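Local coordinates for protein carbohydrate oxidase (Microdochium nivale, PDB 3RJA) that catalyses the FAD-dependent oxidation of the C1 hydroxyl of mono-, oligo- and polysaccharides to lactones, passing the electrons to oxygen to give hydrogen peroxide, at residues N246-D251 against Q356-G361; D339-V344 against D407-S412; F352-L357 against Q387-Y392. One frame throughout, in Å; residues are numbered along the deposited sequence.

All three contacts belong to one layered unit: the eight-stranded antiparallel sheet and the helices on its back, two of which meet in contact 2. Contacts 1 and 3 share strand 352-359, which lies between strand 245-251 and strand 384-392; their centres are about 13 Å apart and both touch the bound substrate analogue. Contact 2 joins helix 332-345 to helix 403-414, with its centre about 12 Å from that of contact 3 and about 18 Å from that of contact 1. Along the chain come strand 245-251, helix 332-345, strands 352-359 and 384-392, then helix 403-414. One face of the sheet thus offers side chains to the sugar, while the other is packed against helices.

Contact 1 (N246-D251 against Q356-G361); sequences NFRIGD and QLDVHG. With ABL ((2R,3R,4R,5R)-4,5-dihydroxy-2-(hydroxymethyl)-6-oxopiperidin-3-yl beta-D-glucopyranoside), chain G.
Arg248 and Asp358 face each other as a non-hydrogen-bonded antiparallel pair, and their side chains run alongside one another in the same direction on the sugar-binding face of the sheet. Each was modelled in two conformers; in one of these, Arg248 NH2 lies 2.7 Å from Asp358 OD2 and pairs with its syn lone pair as a salt bridge, so the bridge may not be permanent. The carboxylate sits at the guanidinium edge, with OD2 somewhat out of its plane and the two planes 77° apart. Arg248 reaches it because a chi1 of 51° tucks CG in over its own backbone and the chain then extends to NE. In that conformer the Gln356 amide stacks over a guanidinium face, the planes only 17° apart, with Gln356 CD 3.8 Å from Arg248 NE. Arg248 and Gln356 both belong to the pocket of the substrate analogue.

On the opposite face the side chains that meet are apolar. Ile249 CD1 meets Leu357 CD1 at 4.0 Å, and these two residues form a hydrogen-bonded pair, with Ile249 N to Leu357 O at 2.9 Å and Leu357 N to Ile249 O at 2.7 Å. Farther along, Val359 CG2 sits over the face of the Phe247 ring, 3.9 Å from its centroid, a CH-pi contact. Val359 N also donates to Phe247 O at 3.1 Å, and a water accepts from Phe247 N and donates to Val359 O.

Helix 223-239 lies against the apolar side, where Val233 touches Phe247 and Ile249 and Ala237 touches Val359. Strand 258-264 pairs with 246-251 on the side away from 352-359, and strand 384-392 flanks 352-359.

Contact 2 (D339-V344 against D407-S412); sequences DYYFDV and DGWVNS
Tyr340 lays its ring against the start of the Trp409 side chain and over the backbone that precedes it. Its chi1 of -158° turns the ring away from its own backbone nitrogen and carries it from helix 332-345 across to helix 403-414. There Tyr340 CD1 stands over one face of the indole, 3.3 Å from Trp409 CG, and the phenol ring and the five-membered ring form an offset stack with planes at 28°. The outer half of the phenol ring rests on the backbone: Tyr340 CZ is 3.3 Å from Trp409 N, and Tyr340 OH is 3.4 Å from Gly408 CA, where no side chain intervenes. Val344 CB packs on the opposite face of the Tyr340 ring.

Trp409 has an unusual first torsion (chi1 -145°), about 35° from the anti position, and it extends the indole alongside Tyr341, bringing Trp409 CZ2 to 3.9 Å from Tyr341 CB. The indole NE1 is hydrogen-bonded to Phe337 O, while Tyr341 OH reaches past the contact to Asp251 and Tyr355.

With segment axes 10.1 Å apart and running roughly antiparallel, Tyr340, Tyr341 and Trp409 form an aromatic cluster at the interface of two helices packed on the back of an antiparallel sheet.

Contact 3 (F352-L357 against Q387-Y392); sequences FWFYQL and QFYDRY. With ABL ((2R,3R,4R,5R)-4,5-dihydroxy-2-(hydroxymethyl)-6-oxopiperidin-3-yl beta-D-glucopyranoside), chain G.
Phe354 and Tyr389 pair across neighbouring antiparallel strands of the eight-stranded sheet whose one face lines the substrate-analogue site in this FAD-linked oxidase. Their backbones are joined in both directions, Phe354 N to Tyr389 O and Tyr389 N to Phe354 O, and both side chains rise on the face that meets the bound analogue.

Tyr389 can be traced outward. Its CB lies over the Phe354 ring, 3.5 Å from the centroid, a CH-pi contact. A chi1 of -155° swings the phenol away from the backbone nitrogen, and it slides off toward the Phe354 rim: Tyr389 CG is 3.5 Å from Phe354 CE2, CD2 has that same carbon as its nearest neighbour, and CD1 is 3.8 Å from Phe354 CZ. The planes are 10° apart, yet the rings barely overlap. Beyond this the ring meets sugar, with Tyr389 CE1 3.4 Å from C6A of the analogue and CZ nearest its O6A. At the tip, Tyr389 OH accepts from O6A at 3.0 Å and is also hydrogen-bonded to Glu317.

Gln387 stands on the same face, its amide at the edge of the Phe354 ring; NE2 makes a weak hydrogen bond to O1A, the lactam oxygen, while OE1 is hydrogen-bonded to Tyr72. The turned-away face carries Trp353, Tyr355 and Phe388, the last against helix 403-414. At the other end, Phe352 CD2 lies over one face of the Arg391 guanidinium, the planes being inclined to each other; Arg391 NH1 also pairs with Glu317. This arginine grips the distal glucose: NH1 donates to O2 at 2.8 Å, and NH2 donates to O3 at 3.1 Å, almost straight at 177°.

Contact 1 (N246-D251 against Q356-G361)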
loop_
_atom_site.group_PDB
_atom_site.type_symbol
_atom_site.label_atom_id
_atom_site.label_comp_id
_atom_site.label_asym_id
_atom_site.label_seq_id
_atom_site.Cartn_x
_atom_site.Cartn_y
_atom_site.Cartn_z
ATOM N N ASN A 246 0.695 -4.927 17.322
ATOM C CA ASN A 246 0.949 -4.390 15.972
ATOM C C ASN A 246 1.624 -3.066 16.167
ATOM O O ASN A 246 1.069 -2.195 16.871
ATOM C CB ASN A 246 -0.350 -4.155 15.189
ATOM C CG ASN A 246 -1.244 -5.367 15.139
ATOM O OD1 ASN A 246 -1.315 -6.053 14.118
ATOM N ND2 ASN A 246 -1.949 -5.628 16.228
ATOM N N PHE A 247 2.814 -2.875 15.613
ATOM C CA PHE A 247 3.441 -1.569 15.853
ATOM C C PHE A 247 4.515 -1.190 14.851
ATOM O O PHE A 247 4.936 -2.011 14.002
ATOM C CB PHE A 247 3.962 -1.467 17.318
ATOM C CG PHE A 247 5.257 -2.231 17.590
ATOM C CD1 PHE A 247 5.266 -3.615 17.715
ATOM C CD2 PHE A 247 6.450 -1.546 17.748
ATOM C CE1 PHE A 247 6.464 -4.319 18.006
ATOM C CE2 PHE A 247 7.674 -2.240 18.029
ATOM C CZ PHE A 247 7.667 -3.611 18.158
ATOM N N ARG A 248 4.973 0.041 15.012
ATOM C CA ARG A 248 6.089 0.583 14.234
ATOM C C ARG A 248 6.864 1.646 15.014
ATOM O O ARG A 248 6.369 2.184 15.997
ATOM C CB ARG A 248 5.600 1.164 12.895
ATOM C CG ARG A 248 4.419 2.171 12.961
ATOM C CD ARG A 248 4.363 2.990 11.647
ATOM N NE ARG A 248 3.084 3.647 11.387
ATOM C CZ ARG A 248 2.255 3.305 10.397
ATOM N NH1 ARG A 248 1.120 3.972 10.229
ATOM N NH2 ARG A 248 2.557 2.304 9.573
ATOM N N ILE A 249 8.089 1.929 14.573
ATOM C CA ILE A 249 8.816 3.125 15.010
ATOM C C ILE A 249 8.572 4.162 13.924
ATOM O O ILE A 249 8.701 3.864 12.726
ATOM C CB ILE A 249 10.345 2.919 15.106
ATOM C CG1 ILE A 249 10.698 1.790 16.077
ATOM C CG2 ILE A 249 11.068 4.232 15.511
ATOM C CD1 ILE A 249 12.085 1.158 15.815
ATOM N N GLY A 250 8.225 5.380 14.335
ATOM C CA GLY A 250 8.018 6.471 13.402
ATOM C C GLY A 250 8.644 7.731 13.966
ATOM O O GLY A 250 8.676 7.900 15.176
ATOM N N ASP A 251 9.164 8.587 13.088
ATOM C CA ASP A 251 9.624 9.921 13.466
ATOM C C ASP A 251 9.074 10.953 12.485
ATOM O O ASP A 251 9.434 10.937 11.306
ATOM C CB ASP A 251 11.141 9.977 13.480
ATOM C CG ASP A 251 11.685 11.268 14.127
ATOM O OD1 ASP A 251 10.886 12.158 14.542
ATOM O OD2 ASP A 251 12.933 11.366 14.212
ATOM N N GLN A 356 8.999 5.459 8.629
ATOM C CA GLN A 356 8.290 4.500 9.473
ATOM C C GLN A 356 8.999 3.180 9.337
ATOM O O GLN A 356 9.253 2.721 8.215
ATOM C CB GLN A 356 6.821 4.361 9.059
ATOM C CG GLN A 356 6.070 5.664 9.179
ATOM C CD GLN A 356 4.699 5.649 8.569
ATOM O OE1 GLN A 356 3.762 6.275 9.086
ATOM N NE2 GLN A 356 4.564 4.955 7.457
ATOM N N LEU A 357 9.340 2.586 10.482
ATOM C CA LEU A 357 9.875 1.240 10.534
ATOM C C LEU A 357 8.786 0.309 11.083
ATOM O O LEU A 357 8.611 0.185 12.317
ATOM C CB LEU A 357 11.134 1.189 11.391
ATOM C CG LEU A 357 12.259 2.237 11.198
ATOM C CD1 LEU A 357 13.468 1.952 12.120
ATOM C CD2 LEU A 357 12.757 2.365 9.781
ATOM N N ASP A 358 8.068 -0.312 10.137
ATOM C CA ASP A 358 6.950 -1.194 10.465
ATOM C C ASP A 358 7.401 -2.617 10.768
ATOM O O ASP A 358 8.175 -3.202 10.028
ATOM C CB ASP A 358 5.900 -1.187 9.351
ATOM C CG ASP A 358 5.055 0.067 9.383
ATOM O OD1 ASP A 358 5.562 1.113 8.935
ATOM O OD2 ASP A 358 3.911 0.024 9.903
ATOM N N VAL A 359 6.894 -3.156 11.877
ATOM C CA VAL A 359 7.149 -4.538 12.253
ATOM C C VAL A 359 6.253 -5.466 11.414
ATOM O O VAL A 359 5.094 -5.763 11.758
ATOM C CB VAL A 359 7.021 -4.712 13.781
ATOM C CG1 VAL A 359 7.098 -6.171 14.190
ATOM C CG2 VAL A 359 8.127 -3.886 14.491
ATOM N N HIS A 360 6.826 -5.936 10.316
ATOM C CA HIS A 360 6.120 -6.623 9.221
ATOM C C HIS A 360 6.216 -8.128 9.429
ATOM O O HIS A 360 5.217 -8.828 9.413
ATOM C CB HIS A 360 6.780 -6.151 7.897
ATOM C CG HIS A 360 6.333 -6.856 6.649
ATOM N ND1 HIS A 360 6.950 -8.000 6.176
ATOM C CD2 HIS A 360 5.413 -6.518 5.718
ATOM C CE1 HIS A 360 6.386 -8.372 5.039
ATOM N NE2 HIS A 360 5.466 -7.478 4.726
ATOM N N GLY A 361 7.428 -8.624 9.668
ATOM C CA GLY A 361 7.640 -10.035 9.903
ATOM C C GLY A 361 7.879 -10.338 11.372
ATOM O O GLY A 361 7.423 -9.588 12.259
HETATM C C1A ABL G . 1.421 5.697 4.552
HETATM O O1A ABL G . 1.580 4.574 4.021
HETATM C C2A ABL G . 1.426 5.855 6.086
HETATM O O2A ABL G . 0.850 4.673 6.641
HETATM C C3A ABL G . 0.672 7.115 6.581
HETATM O O3A ABL G . 1.037 7.303 7.971
HETATM C C4A ABL G . 1.142 8.325 5.797
HETATM O O1 ABL G . 0.499 9.542 6.254
HETATM C C5A ABL G . 0.791 8.123 4.282
HETATM N N5 ABL G . 1.258 6.801 3.784
HETATM C C6A ABL G . 1.464 9.180 3.368
HETATM O O6A ABL G . 0.743 9.420 2.145
HETATM C C1 ABL G . 1.209 10.423 7.172
HETATM C C2 ABL G . 0.680 11.873 7.046
HETATM O O2 ABL G . 0.863 12.308 5.693
HETATM C C3 ABL G . 1.423 12.773 8.042
HETATM O O3 ABL G . 0.954 14.119 7.980
HETATM C C4 ABL G . 1.282 12.165 9.475
HETATM O O4 ABL G . 1.935 12.956 10.458
HETATM C C5 ABL G . 1.846 10.739 9.492
HETATM O O5 ABL G . 1.122 9.956 8.511
HETATM C C6 ABL G . 1.782 10.095 10.882
HETATM O O6 ABL G . 0.516 10.100 11.458
HETATM O O HOH W 1 3.140 -4.852 13.473
#

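Contact 2 (D339-V344 against D407-S412)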
loop_
_atom_site.group_PDB
_atom_site.type_symbol
_atom_site.label_atom_id
_atom_site.label_comp_id
_atom_site.label_asym_id
_atom_site.label_seq_id
_atom_site.Cartn_x
_atom_site.Cartn_y
_atom_site.Cartn_z
ATOM N N ASP A 339 23.728 6.979 11.334
ATOM C CA ASP A 339 24.683 8.034 10.929
ATOM C C ASP A 339 23.975 9.118 10.087
ATOM O O ASP A 339 24.044 10.315 10.401
ATOM C CB ASP A 339 25.872 7.430 10.161
ATOM C CG ASP A 339 26.952 6.833 11.094
ATOM O OD1 ASP A 339 26.956 7.090 12.316
ATOM O OD2 ASP A 339 27.815 6.102 10.590
ATOM N N TYR A 340 23.258 8.670 9.044
ATOM C CA TYR A 340 22.511 9.550 8.148
ATOM C C TYR A 340 21.377 10.251 8.883
ATOM O O TYR A 340 21.164 11.440 8.721
ATOM C CB TYR A 340 21.941 8.696 7.000
ATOM C CG TYR A 340 21.593 9.459 5.738
ATOM C CD1 TYR A 340 20.334 10.032 5.564
ATOM C CD2 TYR A 340 22.531 9.600 4.716
ATOM C CE1 TYR A 340 20.016 10.734 4.382
ATOM C CE2 TYR A 340 22.227 10.267 3.538
ATOM C CZ TYR A 340 20.966 10.832 3.379
ATOM O OH TYR A 340 20.679 11.510 2.218
ATOM N N TYR A 341 20.648 9.498 9.701
ATOM C CA TYR A 341 19.562 10.038 10.531
ATOM C C TYR A 341 20.032 11.327 11.221
ATOM O O TYR A 341 19.376 12.384 11.110
ATOM C CB TYR A 341 19.222 8.993 11.592
ATOM C CG TYR A 341 17.959 9.155 12.387
ATOM C CD1 TYR A 341 17.165 10.324 12.324
ATOM C CD2 TYR A 341 17.544 8.117 13.231
ATOM C CE1 TYR A 341 15.987 10.439 13.090
ATOM C CE2 TYR A 341 16.391 8.232 13.993
ATOM C CZ TYR A 341 15.615 9.379 13.927
ATOM O OH TYR A 341 14.451 9.415 14.669
ATOM N N PHE A 342 21.162 11.223 11.930
ATOM C CA PHE A 342 21.660 12.325 12.777
ATOM C C PHE A 342 22.487 13.375 12.035
ATOM O O PHE A 342 22.329 14.558 12.306
ATOM C CB PHE A 342 22.390 11.807 14.039
ATOM C CG PHE A 342 21.450 11.307 15.101
ATOM C CD1 PHE A 342 20.933 10.005 15.035
ATOM C CD2 PHE A 342 21.042 12.138 16.138
ATOM C CE1 PHE A 342 20.026 9.540 15.995
ATOM C CE2 PHE A 342 20.128 11.678 17.116
ATOM C CZ PHE A 342 19.631 10.373 17.045
ATOM N N ASP A 343 23.347 12.944 11.112
ATOM C CA ASP A 343 24.223 13.875 10.386
ATOM C C ASP A 343 23.567 14.555 9.167
ATOM O O ASP A 343 23.974 15.661 8.786
ATOM C CB ASP A 343 25.514 13.183 9.944
ATOM C CG ASP A 343 26.249 12.513 11.115
ATOM O OD1 ASP A 343 26.005 12.891 12.283
ATOM O OD2 ASP A 343 27.050 11.598 10.860
ATOM N N VAL A 344 22.567 13.898 8.562
ATOM C CA VAL A 344 21.833 14.479 7.406
ATOM C C VAL A 344 20.356 14.780 7.729
ATOM O O VAL A 344 19.947 15.951 7.823
ATOM C CB VAL A 344 21.969 13.595 6.129
ATOM C CG1 VAL A 344 21.282 14.270 4.939
ATOM C CG2 VAL A 344 23.480 13.331 5.790
ATOM N N ASP A 407 17.297 9.223 -1.452
ATOM C CA ASP A 407 18.199 8.295 -2.136
ATOM C C ASP A 407 19.386 7.926 -1.240
ATOM O O ASP A 407 19.785 6.756 -1.166
ATOM C CB ASP A 407 18.748 8.915 -3.439
ATOM C CG ASP A 407 17.730 8.921 -4.582
ATOM O OD1 ASP A 407 16.613 8.340 -4.449
ATOM O OD2 ASP A 407 18.085 9.490 -5.647
ATOM N N GLY A 408 19.953 8.932 -0.566
ATOM C CA GLY A 408 21.113 8.706 0.291
ATOM C C GLY A 408 20.771 7.882 1.523
ATOM O O GLY A 408 21.555 7.040 1.949
ATOM N N TRP A 409 19.592 8.100 2.096
ATOM C CA TRP A 409 19.208 7.326 3.273
ATOM C C TRP A 409 19.044 5.854 2.912
ATOM O O TRP A 409 19.491 4.987 3.647
ATOM C CB TRP A 409 17.922 7.866 3.905
ATOM C CG TRP A 409 17.884 7.776 5.415
ATOM C CD1 TRP A 409 18.673 6.986 6.240
ATOM C CD2 TRP A 409 16.996 8.475 6.270
ATOM N NE1 TRP A 409 18.323 7.184 7.554
ATOM C CE2 TRP A 409 17.293 8.090 7.598
ATOM C CE3 TRP A 409 15.978 9.420 6.049
ATOM C CZ2 TRP A 409 16.618 8.615 8.685
ATOM C CZ3 TRP A 409 15.295 9.910 7.120
ATOM C CH2 TRP A 409 15.621 9.515 8.429
ATOM N N VAL A 410 18.401 5.584 1.770
ATOM C CA VAL A 410 18.153 4.221 1.325
ATOM C C VAL A 410 19.495 3.564 0.968
ATOM O O VAL A 410 19.740 2.404 1.296
ATOM C CB VAL A 410 17.181 4.201 0.106
ATOM C CG1 VAL A 410 17.285 2.882 -0.669
ATOM C CG2 VAL A 410 15.730 4.462 0.560
ATOM N N ASN A 411 20.362 4.328 0.303
ATOM C CA ASN A 411 21.689 3.843 -0.064
ATOM C C ASN A 411 22.502 3.519 1.195
ATOM O O ASN A 411 23.257 2.537 1.225
ATOM C CB ASN A 411 22.419 4.871 -0.941
ATOM C CG ASN A 411 23.919 4.608 -1.024
ATOM O OD1 ASN A 411 24.367 3.729 -1.769
ATOM N ND2 ASN A 411 24.708 5.371 -0.245
ATOM N N SER A 412 22.317 4.333 2.239
ATOM C CA SER A 412 22.999 4.075 3.516
ATOM C C SER A 412 22.737 2.648 4.003
ATOM O O SER A 412 23.642 2.023 4.548
ATOM C CB SER A 412 22.650 5.119 4.594
ATOM O OG SER A 412 21.500 4.748 5.334
#

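Contact 3 (F352-L357 against Q387-Y392)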
loop_
_atom_site.group_PDB
_atom_site.type_symbol
_atom_site.label_atom_id
_atom_site.label_comp_id
_atom_site.label_asym_id
_atom_site.label_seq_id
_atom_site.Cartn_x
_atom_site.Cartn_y
_atom_site.Cartn_z
ATOM N N PHE A 352 8.808 18.980 5.386
ATOM C CA PHE A 352 8.419 17.856 6.246
ATOM C C PHE A 352 8.962 16.520 5.691
ATOM O O PHE A 352 8.948 16.281 4.471
ATOM C CB PHE A 352 6.902 17.801 6.346
ATOM C CG PHE A 352 6.382 16.662 7.162
ATOM C CD1 PHE A 352 6.675 16.563 8.512
ATOM C CD2 PHE A 352 5.582 15.671 6.569
ATOM C CE1 PHE A 352 6.196 15.495 9.273
ATOM C CE2 PHE A 352 5.081 14.590 7.320
ATOM C CZ PHE A 352 5.386 14.507 8.675
ATOM N N TRP A 353 9.471 15.671 6.574
ATOM C CA TRP A 353 9.844 14.318 6.178
ATOM C C TRP A 353 9.532 13.392 7.337
ATOM O O TRP A 353 9.481 13.844 8.486
ATOM C CB TRP A 353 11.323 14.194 5.744
ATOM C CG TRP A 353 12.347 14.530 6.823
ATOM C CD1 TRP A 353 13.049 15.717 6.959
ATOM C CD2 TRP A 353 12.798 13.681 7.900
ATOM N NE1 TRP A 353 13.882 15.655 8.053
ATOM C CE2 TRP A 353 13.746 14.430 8.658
ATOM C CE3 TRP A 353 12.482 12.372 8.309
ATOM C CZ2 TRP A 353 14.406 13.897 9.792
ATOM C CZ3 TRP A 353 13.115 11.849 9.446
ATOM C CH2 TRP A 353 14.059 12.620 10.185
ATOM N N PHE A 354 9.332 12.107 7.024
ATOM C CA PHE A 354 9.276 11.058 8.027
ATOM C C PHE A 354 9.866 9.727 7.518
ATOM O O PHE A 354 10.038 9.526 6.306
ATOM C CB PHE A 354 7.853 10.890 8.576
ATOM C CG PHE A 354 6.881 10.277 7.598
ATOM C CD1 PHE A 354 6.889 8.905 7.355
ATOM C CD2 PHE A 354 5.924 11.079 6.947
ATOM C CE1 PHE A 354 5.963 8.326 6.460
ATOM C CE2 PHE A 354 4.996 10.524 6.064
ATOM C CZ PHE A 354 5.018 9.136 5.815
ATOM N N TYR A 355 10.205 8.843 8.455
ATOM C CA TYR A 355 10.357 7.414 8.138
ATOM C C TYR A 355 9.398 6.648 9.058
ATOM O O TYR A 355 9.025 7.127 10.126
ATOM C CB TYR A 355 11.799 6.922 8.338
ATOM C CG TYR A 355 12.229 6.941 9.791
ATOM C CD1 TYR A 355 11.884 5.902 10.649
ATOM C CD2 TYR A 355 12.975 8.020 10.312
ATOM C CE1 TYR A 355 12.272 5.915 11.974
ATOM C CE2 TYR A 355 13.373 8.047 11.639
ATOM C CZ TYR A 355 13.012 6.987 12.464
ATOM O OH TYR A 355 13.367 6.981 13.784
ATOM N N GLN A 356 8.999 5.459 8.629
ATOM C CA GLN A 356 8.290 4.500 9.473
ATOM C C GLN A 356 8.999 3.180 9.337
ATOM O O GLN A 356 9.253 2.721 8.215
ATOM C CB GLN A 356 6.821 4.361 9.059
ATOM C CG GLN A 356 6.070 5.664 9.179
ATOM C CD GLN A 356 4.699 5.649 8.569
ATOM O OE1 GLN A 356 3.762 6.275 9.086
ATOM N NE2 GLN A 356 4.564 4.955 7.457
ATOM N N LEU A 357 9.340 2.586 10.482
ATOM C CA LEU A 357 9.875 1.240 10.534
ATOM C C LEU A 357 8.786 0.309 11.083
ATOM O O LEU A 357 8.611 0.185 12.317
ATOM C CB LEU A 357 11.134 1.189 11.391
ATOM C CG LEU A 357 12.259 2.237 11.198
ATOM C CD1 LEU A 357 13.468 1.952 12.120
ATOM C CD2 LEU A 357 12.757 2.365 9.781
ATOM N N GLN A 387 9.186 2.860 5.242
ATOM C CA GLN A 387 8.779 3.965 4.393
ATOM C C GLN A 387 9.607 5.219 4.692
ATOM O O GLN A 387 9.832 5.564 5.869
ATOM C CB GLN A 387 7.274 4.262 4.539
ATOM C CG GLN A 387 6.834 5.406 3.583
ATOM C CD GLN A 387 5.336 5.603 3.472
ATOM O OE1 GLN A 387 4.854 6.146 2.468
ATOM N NE2 GLN A 387 4.583 5.208 4.523
ATOM N N PHE A 388 10.053 5.872 3.609
ATOM C CA PHE A 388 10.758 7.144 3.607
ATOM C C PHE A 388 9.892 8.102 2.801
ATOM O O PHE A 388 9.486 7.774 1.686
ATOM C CB PHE A 388 12.096 7.018 2.857
ATOM C CG PHE A 388 13.098 6.087 3.494
ATOM C CD1 PHE A 388 13.939 6.531 4.526
ATOM C CD2 PHE A 388 13.232 4.794 3.030
ATOM C CE1 PHE A 388 14.883 5.676 5.099
ATOM C CE2 PHE A 388 14.170 3.922 3.584
ATOM C CZ PHE A 388 15.004 4.364 4.625
ATOM N N TYR A 389 9.612 9.279 3.348
ATOM C CA TYR A 389 8.617 10.222 2.758
ATOM C C TYR A 389 9.150 11.652 2.909
ATOM O O TYR A 389 9.587 12.020 3.991
ATOM C CB TYR A 389 7.307 10.121 3.513
ATOM C CG TYR A 389 6.037 10.525 2.774
ATOM C CD1 TYR A 389 5.305 9.584 2.053
ATOM C CD2 TYR A 389 5.525 11.832 2.851
ATOM C CE1 TYR A 389 4.123 9.914 1.413
ATOM C CE2 TYR A 389 4.314 12.168 2.207
ATOM C CZ TYR A 389 3.632 11.188 1.494
ATOM O OH TYR A 389 2.455 11.472 0.839
ATOM N N ASP A 390 9.091 12.422 1.827
ATOM C CA ASP A 390 9.722 13.727 1.705
ATOM C C ASP A 390 8.711 14.707 1.082
ATOM O O ASP A 390 8.481 14.700 -0.127
ATOM C CB ASP A 390 10.941 13.569 0.812
ATOM C CG ASP A 390 11.808 14.807 0.754
ATOM O OD1 ASP A 390 11.476 15.813 1.444
ATOM O OD2 ASP A 390 12.813 14.764 -0.020
ATOM N N ARG A 391 8.103 15.537 1.916
ATOM C CA ARG A 391 6.966 16.336 1.468
ATOM C C ARG A 391 7.127 17.882 1.544
ATOM O O ARG A 391 7.335 18.441 2.610
ATOM C CB ARG A 391 5.698 15.918 2.222
ATOM C CG ARG A 391 4.498 16.773 1.855
ATOM C CD ARG A 391 3.203 16.267 2.434
ATOM N NE ARG A 391 2.996 16.584 3.850
ATOM C CZ ARG A 391 2.433 15.734 4.737
ATOM N NH1 ARG A 391 2.076 14.464 4.395
ATOM N NH2 ARG A 391 2.248 16.130 5.994
ATOM N N TYR A 392 6.966 18.537 0.395
ATOM C CA TYR A 392 6.903 19.987 0.293
ATOM C C TYR A 392 5.448 20.475 0.296
ATOM O O TYR A 392 4.495 19.677 0.140
ATOM C CB TYR A 392 7.607 20.442 -0.978
ATOM C CG TYR A 392 9.120 20.397 -0.894
ATOM C CD1 TYR A 392 9.808 19.184 -1.009
ATOM C CD2 TYR A 392 9.867 21.576 -0.688
ATOM C CE1 TYR A 392 11.190 19.129 -0.942
ATOM C CE2 TYR A 392 11.252 21.544 -0.608
ATOM C CZ TYR A 392 11.908 20.326 -0.730
ATOM O OH TYR A 392 13.268 20.285 -0.674
HETATM C C1A ABL G . 1.421 5.697 4.552
HETATM O O1A ABL G . 1.580 4.574 4.021
HETATM C C2A ABL G . 1.426 5.855 6.086
HETATM O O2A ABL G . 0.850 4.673 6.641
HETATM C C3A ABL G . 0.672 7.115 6.581
HETATM O O3A ABL G . 1.037 7.303 7.971
HETATM C C4A ABL G . 1.142 8.325 5.797
HETATM O O1 ABL G . 0.499 9.542 6.254
HETATM C C5A ABL G . 0.791 8.123 4.282
HETATM N N5 ABL G . 1.258 6.801 3.784
HETATM C C6A ABL G . 1.464 9.180 3.368
HETATM O O6A ABL G . 0.743 9.420 2.145
HETATM C C1 ABL G . 1.209 10.423 7.172
HETATM C C2 ABL G . 0.680 11.873 7.046
HETATM O O2 ABL G . 0.863 12.308 5.693
HETATM C C3 ABL G . 1.423 12.773 8.042
HETATM O O3 ABL G . 0.954 14.119 7.980
HETATM C C4 ABL G . 1.282 12.165 9.475
HETATM O O4 ABL G . 1.935 12.956 10.458
HETATM C C5 ABL G . 1.846 10.739 9.492
HETATM O O5 ABL G . 1.122 9.956 8.511
HETATM C C6 ABL G . 1.782 10.095 10.882
HETATM O O6 ABL G . 0.516 10.100 11.458
#